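Local coordinates for protein SxtG (Microseira wollei, PDB 6U1R) that acts as an amidinotransferase in the saxitoxin biosynthetic pathway, probably passing an amidino group to its acceptor by way of a cysteine-bound intermediate, at residues 148-153 and 178-183; 188-193 and 205-210; 211-216 and 233-238. All blocks are in the same frame, centred on the assembly; numbering follows the deposited sequence.

Contact 1. Residues 148-153 and 178-183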
loop_
_atom_site.group_PDB
_atom_site.type_symbol
_atom_site.label_atom_id
_atom_site.label_comp_id
_atom_site.label_asym_id
_atom_site.label_seq_id
_atom_site.Cartn_x
_atom_site.Cartn_y
_atom_site.Cartn_z
ATOM N N GLU A 148 5.491 -2.140 3.100
ATOM C CA GLU A 148 5.649 -0.690 3.050
ATOM C C GLU A 148 4.684 -0.039 4.033
ATOM O O GLU A 148 3.460 -0.229 3.946
ATOM C CB GLU A 148 5.430 -0.155 1.632
ATOM C CG GLU A 148 6.308 -0.876 0.584
ATOM C CD GLU A 148 6.482 -0.128 -0.731
ATOM O OE1 GLU A 148 5.893 0.966 -0.901
ATOM O OE2 GLU A 148 7.217 -0.653 -1.606
ATOM N N ALA A 149 5.246 0.733 4.954
ATOM C CA ALA A 149 4.495 1.355 6.031
ATOM C C ALA A 149 3.598 2.485 5.522
ATOM O O ALA A 149 3.971 3.233 4.609
ATOM C CB ALA A 149 5.450 1.913 7.071
ATOM N N PRO A 150 2.425 2.663 6.141
ATOM C CA PRO A 150 1.579 3.824 5.820
ATOM C C PRO A 150 1.976 5.017 6.674
ATOM O O PRO A 150 1.439 5.194 7.768
ATOM C CB PRO A 150 0.171 3.324 6.155
ATOM C CG PRO A 150 0.397 2.363 7.327
ATOM C CD PRO A 150 1.796 1.779 7.141
ATOM N N MET A 151 2.926 5.814 6.207
ATOM C CA MET A 151 3.579 6.778 7.079
ATOM C C MET A 151 2.774 8.063 7.237
ATOM O O MET A 151 2.198 8.585 6.272
ATOM C CB MET A 151 4.980 7.082 6.541
ATOM C CG MET A 151 5.867 5.820 6.465
ATOM S SD MET A 151 7.546 6.168 5.857
ATOM C CE MET A 151 8.337 6.844 7.317
ATOM N N ALA A 152 2.749 8.581 8.470
ATOM C CA ALA A 152 1.950 9.776 8.775
ATOM C C ALA A 152 2.587 11.067 8.279
ATOM O O ALA A 152 1.879 12.075 8.107
ATOM C CB ALA A 152 1.713 9.879 10.285
ATOM N N ASP A 153 3.898 11.069 8.044
ATOM C CA ASP A 153 4.601 12.283 7.639
ATOM C C ASP A 153 4.446 12.496 6.133
ATOM O O ASP A 153 4.999 11.743 5.317
ATOM C CB ASP A 153 6.065 12.191 8.061
ATOM C CG ASP A 153 6.802 13.510 7.898
ATOM O OD1 ASP A 153 6.466 14.253 6.953
ATOM O OD2 ASP A 153 7.708 13.795 8.709
ATOM N N THR A 178 4.271 -6.238 0.107
ATOM C CA THR A 178 2.924 -5.753 0.310
ATOM C C THR A 178 3.014 -4.324 0.823
ATOM O O THR A 178 4.071 -3.874 1.279
ATOM C CB THR A 178 2.135 -6.639 1.296
ATOM O OG1 THR A 178 2.696 -6.548 2.600
ATOM C CG2 THR A 178 2.190 -8.087 0.912
ATOM N N ALA A 179 1.906 -3.599 0.718
ATOM C CA ALA A 179 1.822 -2.248 1.248
ATOM C C ALA A 179 0.571 -2.117 2.105
ATOM O O ALA A 179 -0.479 -2.680 1.779
ATOM C CB ALA A 179 1.781 -1.211 0.128
ATOM N N ALA A 180 0.684 -1.389 3.200
ATOM C CA ALA A 180 -0.517 -0.923 3.864
ATOM C C ALA A 180 -1.183 0.095 2.939
ATOM O O ALA A 180 -0.494 0.763 2.161
ATOM C CB ALA A 180 -0.192 -0.272 5.200
ATOM N N PRO A 181 -2.505 0.232 2.986
ATOM C CA PRO A 181 -3.150 1.258 2.152
ATOM C C PRO A 181 -2.515 2.625 2.380
ATOM O O PRO A 181 -2.235 3.027 3.515
ATOM C CB PRO A 181 -4.621 1.206 2.596
ATOM C CG PRO A 181 -4.797 -0.242 3.123
ATOM C CD PRO A 181 -3.487 -0.539 3.783
ATOM N N LYS A 182 -2.235 3.333 1.284
ATOM C CA LYS A 182 -1.514 4.592 1.391
ATOM C C LYS A 182 -2.441 5.624 2.022
ATOM O O LYS A 182 -3.536 5.849 1.494
ATOM C CB LYS A 182 -1.028 5.078 0.012
ATOM C CG LYS A 182 0.025 6.160 0.119
ATOM C CD LYS A 182 0.878 6.233 -1.129
ATOM C CE LYS A 182 2.205 6.870 -0.832
ATOM N NZ LYS A 182 3.055 6.000 0.017
ATOM N N PRO A 183 -2.068 6.259 3.131
ATOM C CA PRO A 183 -3.019 7.138 3.826
ATOM C C PRO A 183 -3.265 8.422 3.051
ATOM O O PRO A 183 -2.442 8.875 2.254
ATOM C CB PRO A 183 -2.337 7.411 5.175
ATOM C CG PRO A 183 -0.859 7.270 4.884
ATOM C CD PRO A 183 -0.800 6.129 3.881
HETATM O O HOH W 1 1.837 2.029 2.496
HETATM O O HOH W 2 2.307 4.910 2.300
HETATM O O HOH W 3 3.863 6.533 3.343
#
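Glu148 meets Thr178 and Ala180 through its backbone, and Pro150 carries the contact onward by packing alone, an instructive case of a strand pairing that hands over to proline contacts. Glu148 N donates to Thr178 O at 2.9 Å, and Ala180 N returns a bond to Glu148 O at 3.1 Å, both nearly straight with 164° at the hydrogen. The two bonds bracket Ala179, which pairs with Glu148 in a parallel bridge and places its CB on the same face of the sheet, 4.1 Å from Glu148 CB. With chi1 at -53°, Glu148 CG stands beside its own backbone N and passes 3.8 Å from Thr178 O; the extended chain beyond it delivers the carboxylate to Arg164 in a salt bridge and to the indole nitrogen of Trp177 in a hydrogen bond.

Beyond the bridge, the ring of Pro150 lies against the methyl of Ala180. Pro150 CG comes to 3.4 Å from Ala180 CB, and CD is almost as near, a tight fit for carbon atoms. Further along the ring, Pro150 CB rests 3.7 Å from Pro183 CD, while Pro183 CG turns to Met151 O. Waters mediate another part of the contact: Lys182 NZ gives a hydrogen bond of 2.6 Å to a water that is only weakly bound to Ala149 O, and a second water accepts from Met151 N. Pro181 and Lys182 also reach the second subunit, and Trp241 of helix 236-245 covers Ala180. With helix 164-172 joining the two parallel strands 145-148 and 176-179, the arrangement is that of a beta-alpha-beta crossover, and the contact lies where its two strands end.

Contact 2. Residues 188-193 and 205-210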
loop_
_atom_site.group_PDB
_atom_site.type_symbol
_atom_site.label_atom_id
_atom_site.label_comp_id
_atom_site.label_asym_id
_atom_site.label_seq_id
_atom_site.Cartn_x
_atom_site.Cartn_y
_atom_site.Cartn_z
ATOM N N ALA A 188 -7.492 15.988 9.217
ATOM C CA ALA A 188 -8.149 15.234 10.286
ATOM C C ALA A 188 -7.240 14.194 10.954
ATOM O O ALA A 188 -7.574 13.710 12.040
ATOM C CB ALA A 188 -9.400 14.535 9.752
ATOM N N GLN A 189 -6.125 13.825 10.321
ATOM C CA GLN A 189 -5.172 12.871 10.888
ATOM C C GLN A 189 -4.309 13.487 11.987
ATOM O O GLN A 189 -3.587 12.757 12.672
ATOM C CB GLN A 189 -4.300 12.301 9.752
ATOM C CG GLN A 189 -3.292 11.205 10.176
ATOM C CD GLN A 189 -3.945 9.973 10.782
ATOM O OE1 GLN A 189 -5.149 9.773 10.671
ATOM N NE2 GLN A 189 -3.130 9.130 11.439
ATOM N N TYR A 190 -4.395 14.805 12.213
ATOM C CA TYR A 190 -3.518 15.488 13.152
ATOM C C TYR A 190 -4.344 16.351 14.102
ATOM O O TYR A 190 -5.322 16.979 13.690
ATOM C CB TYR A 190 -2.487 16.359 12.407
ATOM C CG TYR A 190 -1.853 15.671 11.221
ATOM C CD1 TYR A 190 -0.878 14.705 11.399
ATOM C CD2 TYR A 190 -2.242 15.984 9.925
ATOM C CE1 TYR A 190 -0.292 14.053 10.295
ATOM C CE2 TYR A 190 -1.675 15.356 8.827
ATOM C CZ TYR A 190 -0.697 14.388 9.019
ATOM O OH TYR A 190 -0.158 13.772 7.908
ATOM N N ASP A 191 -3.928 16.382 15.364
ATOM C CA ASP A 191 -4.582 17.169 16.414
ATOM C C ASP A 191 -3.949 18.553 16.421
ATOM O O ASP A 191 -2.871 18.754 16.979
ATOM C CB ASP A 191 -4.435 16.475 17.763
ATOM C CG ASP A 191 -5.069 17.253 18.906
ATOM O OD1 ASP A 191 -5.601 18.353 18.670
ATOM O OD2 ASP A 191 -4.998 16.753 20.048
ATOM N N PHE A 192 -4.613 19.521 15.801
ATOM C CA PHE A 192 -4.013 20.850 15.749
ATOM C C PHE A 192 -4.171 21.625 17.049
ATOM O O PHE A 192 -3.644 22.735 17.152
ATOM C CB PHE A 192 -4.590 21.632 14.566
ATOM C CG PHE A 192 -4.076 21.154 13.237
ATOM C CD1 PHE A 192 -2.852 21.597 12.755
ATOM C CD2 PHE A 192 -4.787 20.223 12.490
ATOM C CE1 PHE A 192 -2.359 21.148 11.536
ATOM C CE2 PHE A 192 -4.305 19.770 11.262
ATOM C CZ PHE A 192 -3.092 20.233 10.785
ATOM N N ASN A 193 -4.835 21.059 18.055
ATOM C CA ASN A 193 -4.858 21.641 19.389
ATOM C C ASN A 193 -3.901 20.934 20.343
ATOM O O ASN A 193 -3.993 21.122 21.558
ATOM C CB ASN A 193 -6.281 21.618 19.946
ATOM C CG ASN A 193 -7.258 22.371 19.058
ATOM O OD1 ASN A 193 -6.926 23.418 18.509
ATOM N ND2 ASN A 193 -8.455 21.822 18.892
ATOM N N PHE A 205 -0.367 11.828 21.819
ATOM C CA PHE A 205 0.459 12.173 20.671
ATOM C C PHE A 205 -0.370 12.924 19.648
ATOM O O PHE A 205 -1.597 12.991 19.741
ATOM C CB PHE A 205 1.087 10.915 20.074
ATOM C CG PHE A 205 1.847 10.129 21.073
ATOM C CD1 PHE A 205 3.083 10.566 21.506
ATOM C CD2 PHE A 205 1.313 8.979 21.614
ATOM C CE1 PHE A 205 3.782 9.866 22.456
ATOM C CE2 PHE A 205 2.008 8.271 22.578
ATOM C CZ PHE A 205 3.244 8.713 22.993
ATOM N N VAL A 206 0.322 13.475 18.641
ATOM C CA VAL A 206 -0.318 14.408 17.710
ATOM C C VAL A 206 -1.215 13.708 16.686
ATOM O O VAL A 206 -2.185 14.309 16.210
ATOM C CB VAL A 206 0.744 15.285 17.018
ATOM C CG1 VAL A 206 1.594 14.475 16.080
ATOM C CG2 VAL A 206 0.100 16.454 16.284
ATOM N N VAL A 207 -0.933 12.453 16.309
ATOM C CA VAL A 207 -1.813 11.789 15.349
ATOM C C VAL A 207 -3.111 11.382 16.031
ATOM O O VAL A 207 -3.151 11.081 17.240
ATOM C CB VAL A 207 -1.168 10.567 14.666
ATOM C CG1 VAL A 207 -0.193 11.006 13.566
ATOM C CG2 VAL A 207 -0.528 9.648 15.664
ATOM N N THR A 208 -4.181 11.391 15.244
ATOM C CA THR A 208 -5.530 11.041 15.662
ATOM C C THR A 208 -5.816 9.603 15.247
ATOM O O THR A 208 -4.907 8.856 14.851
ATOM C CB THR A 208 -6.555 11.980 15.024
ATOM O OG1 THR A 208 -6.595 11.721 13.611
ATOM C CG2 THR A 208 -6.196 13.434 15.265
ATOM N N GLU A 209 -7.095 9.213 15.304
ATOM C CA GLU A 209 -7.545 7.906 14.823
ATOM C C GLU A 209 -8.352 8.009 13.533
ATOM O O GLU A 209 -9.234 7.187 13.268
ATOM C CB GLU A 209 -8.348 7.191 15.911
ATOM C CG GLU A 209 -7.517 6.841 17.163
ATOM C CD GLU A 209 -6.363 5.882 16.874
ATOM O OE1 GLU A 209 -6.512 5.011 15.990
ATOM O OE2 GLU A 209 -5.316 5.991 17.558
ATOM N N PHE A 210 -8.047 9.005 12.701
ATOM C CA PHE A 210 -8.766 9.172 11.442
ATOM C C PHE A 210 -8.508 8.005 10.479
ATOM O O PHE A 210 -9.447 7.493 9.855
ATOM C CB PHE A 210 -8.372 10.524 10.848
ATOM C CG PHE A 210 -8.744 10.712 9.413
ATOM C CD1 PHE A 210 -10.059 10.959 9.047
ATOM C CD2 PHE A 210 -7.769 10.691 8.433
ATOM C CE1 PHE A 210 -10.394 11.155 7.723
ATOM C CE2 PHE A 210 -8.092 10.875 7.116
ATOM C CZ PHE A 210 -9.414 11.113 6.753
HETATM O O HOH W 4 -3.949 13.994 20.790
#
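Phe210 turns one face of its ring to Ala188 and an edge to Gln189, so that a single aromatic group reads two consecutive residues of the facing loop. Ala188 CB lies 4.0 Å from the ring centroid in a CH-pi contact, 23° off the normal and displaced toward the rim on the CD1 side. Gln189 OE1 approaches in the ring plane, 3.6 Å from Phe210 CD2, with the amide inclined at 56° to the ring. Its position follows from a chain that leaves with CG opposite the backbone N (chi1 -176°) and then bends at chi2; the oxygen is further anchored by Glu211 N, while the amide nitrogen end runs alongside Val207.

Thr208 adds the polar side-chain contact. Its OG1 donates to Ala188 O at 2.7 Å, on a lone pair in the carbonyl plane, and accepts from Phe210 N, while CG2 packs 3.6 Å from Tyr190 C. Backbone bonds flank the central pair Tyr190 and Val207: Thr208 N reaches Gln189 O at 3.0 Å, and Asp191 N reaches Val206 O at 2.8 Å. The Tyr190 ring packs on Pro55 and Ile56 of helix 53-57, with Gln189 CB over one of its faces, and its OH is bonded to Ala152 O. On the other side of the assembly interface, Lys168 of the second subunit makes a cation-pi contact with Phe210.

The result is a single backbone bridge between two irregular loops, with an ST turn at Thr208 within one loop and an Asx turn in the other, where Asp191 OD1 accepts from Asn193 N.

Contact 3. Residues 211-216 and 233-238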
loop_
_atom_site.group_PDB
_atom_site.type_symbol
_atom_site.label_atom_id
_atom_site.label_comp_id
_atom_site.label_asym_id
_atom_site.label_seq_id
_atom_site.Cartn_x
_atom_site.Cartn_y
_atom_site.Cartn_z
ATOM N N GLU A 211 -7.258 7.572 10.338
ATOM C CA GLU A 211 -6.923 6.499 9.411
ATOM C C GLU A 211 -5.670 5.779 9.894
ATOM O O GLU A 211 -4.919 6.313 10.714
ATOM C CB GLU A 211 -6.713 7.034 7.993
ATOM C CG GLU A 211 -5.427 7.807 7.846
ATOM C CD GLU A 211 -5.358 8.556 6.539
ATOM O OE1 GLU A 211 -5.917 8.076 5.518
ATOM O OE2 GLU A 211 -4.741 9.636 6.562
ATOM N N PRO A 212 -5.405 4.571 9.384
ATOM C CA PRO A 212 -4.235 3.803 9.856
ATOM C C PRO A 212 -2.920 4.435 9.417
ATOM O O PRO A 212 -2.691 4.614 8.218
ATOM C CB PRO A 212 -4.426 2.429 9.202
ATOM C CG PRO A 212 -5.835 2.355 8.767
ATOM C CD PRO A 212 -6.317 3.758 8.559
ATOM N N THR A 213 -2.034 4.724 10.382
ATOM C CA THR A 213 -0.664 5.146 10.092
ATOM C C THR A 213 0.297 4.476 11.065
ATOM O O THR A 213 -0.014 4.288 12.253
ATOM C CB THR A 213 -0.448 6.690 10.150
ATOM O OG1 THR A 213 -0.788 7.220 11.440
ATOM C CG2 THR A 213 -1.259 7.396 9.084
ATOM N N PHE A 214 1.454 4.086 10.542
ATOM C CA PHE A 214 2.567 3.696 11.400
ATOM C C PHE A 214 3.874 3.824 10.633
ATOM O O PHE A 214 3.907 3.750 9.397
ATOM C CB PHE A 214 2.403 2.264 11.959
ATOM C CG PHE A 214 2.499 1.152 10.933
ATOM C CD1 PHE A 214 3.741 0.654 10.545
ATOM C CD2 PHE A 214 1.356 0.580 10.388
ATOM C CE1 PHE A 214 3.832 -0.370 9.632
ATOM C CE2 PHE A 214 1.444 -0.464 9.468
ATOM C CZ PHE A 214 2.676 -0.940 9.092
ATOM N N ASP A 215 4.945 4.049 11.395
ATOM C CA ASP A 215 6.312 3.910 10.916
ATOM C C ASP A 215 6.834 2.544 11.348
ATOM O O ASP A 215 6.595 2.101 12.481
ATOM C CB ASP A 215 7.230 4.985 11.505
ATOM C CG ASP A 215 7.093 6.343 10.826
ATOM O OD1 ASP A 215 6.080 6.584 10.143
ATOM O OD2 ASP A 215 8.012 7.171 10.995
ATOM N N ALA A 216 7.591 1.896 10.467
ATOM C CA ALA A 216 8.060 0.555 10.788
ATOM C C ALA A 216 8.984 0.569 11.998
ATOM O O ALA A 216 9.039 -0.406 12.758
ATOM C CB ALA A 216 8.762 -0.045 9.568
ATOM N N VAL A 233 3.624 9.324 15.224
ATOM C CA VAL A 233 3.277 8.891 13.877
ATOM C C VAL A 233 2.499 7.574 13.830
ATOM O O VAL A 233 1.893 7.284 12.789
ATOM C CB VAL A 233 4.528 8.792 12.971
ATOM C CG1 VAL A 233 5.201 10.149 12.850
ATOM C CG2 VAL A 233 5.497 7.739 13.494
ATOM N N THR A 234 2.466 6.781 14.899
ATOM C CA THR A 234 1.822 5.467 14.897
ATOM C C THR A 234 0.606 5.522 15.819
ATOM O O THR A 234 0.755 5.807 17.009
ATOM C CB THR A 234 2.804 4.381 15.352
ATOM O OG1 THR A 234 3.849 4.238 14.374
ATOM C CG2 THR A 234 2.103 3.037 15.501
ATOM N N ASN A 235 -0.586 5.278 15.270
ATOM C CA ASN A 235 -1.816 5.307 16.046
ATOM C C ASN A 235 -2.392 3.907 16.228
ATOM O O ASN A 235 -1.827 2.899 15.794
ATOM C CB ASN A 235 -2.847 6.263 15.413
ATOM C CG ASN A 235 -3.306 5.837 14.027
ATOM O OD1 ASN A 235 -2.876 4.817 13.481
ATOM N ND2 ASN A 235 -4.182 6.637 13.440
ATOM N N SER A 236 -3.512 3.840 16.951
ATOM C CA SER A 236 -4.093 2.537 17.272
ATOM C C SER A 236 -4.579 1.829 16.014
ATOM O O SER A 236 -4.460 0.604 15.905
ATOM C CB SER A 236 -5.238 2.692 18.290
ATOM O OG SER A 236 -4.753 3.072 19.575
ATOM N N LEU A 237 -5.123 2.577 15.049
ATOM C CA LEU A 237 -5.572 1.954 13.798
ATOM C C LEU A 237 -4.399 1.327 13.047
ATOM O O LEU A 237 -4.541 0.268 12.421
ATOM C CB LEU A 237 -6.270 2.977 12.894
ATOM C CG LEU A 237 -7.742 3.341 13.147
ATOM C CD1 LEU A 237 -8.225 4.304 12.048
ATOM C CD2 LEU A 237 -8.625 2.112 13.209
ATOM N N GLY A 238 -3.248 1.997 13.055
ATOM C CA GLY A 238 -2.081 1.445 12.385
ATOM C C GLY A 238 -1.602 0.167 13.041
ATOM O O GLY A 238 -1.264 -0.805 12.361
#
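Val233 CG2 sits squarely over one face of the Asp215 carboxylate, 3.4 Å from Asp215 CG and nearly equidistant from the two oxygens. The two side chains cross at about a right angle, and OD2 is hydrogen-bonded to His264 NE2. The backbone of Asp215 is fixed as well, its N donating to Thr234 OG1 at 3.2 Å. With chi1 at -67°, that hydroxyl stands beside the Thr234 backbone N and also bonds Asp218, while the Thr234 methyl CG2 packs against Phe214 CB at 3.6 Å.

Asn235 organises the other end. Its OD1 takes two N-H groups from opposite faces of the amide: Thr213 N at 3.2 Å, almost straight at 171°, and Gly238 N at 2.9 Å. The latter makes Asn235 the N-cap of helix 236-245. Its ND2 donates to Glu211 O at 2.8 Å, close to the amide plane, and to Thr208 O, so four bonds fix the rotation of this buried group. The backbone joins in, Asn235 N donating to Thr213 O, and Thr213 OG1 donates to Val233 O. Without a side chain, Gly238 brings its CA to within 3.5 Å of Thr213 O in a C-H...O contact, and Leu237 CB closes over Pro212 CA.

The chemistry therefore couples a capped helix start to an acid predicted to be catalytic: apolar support on one face and a held backbone N would orient Asp215 toward His264, to which it is bonded and which is likewise predicted to be catalytic, consistent with an Asp-His pair serving the predicted nucleophile Cys368.

Read from the N terminus, the three contacts follow one another in series, and none nests in or crosses another. Contact 1 closes the loop that carries helix 164-172 and joins the ends of strands 145-148 and 176-179. Contact 2 then folds a loop without helix or strand back on itself, and contact 3 begins at the next residue, bringing the chain back past strands 219-222 and 225-229 to the start of helix 236-245. Direct bonds stitch them together: Pro150 O in contact 1 with Phe214 N in contact 3, and Glu209 in contact 2 with the backbone N of Ser236 and Leu237. All three contacts reach the second subunit; contacts 1 and 3 have centres about 9 Å apart.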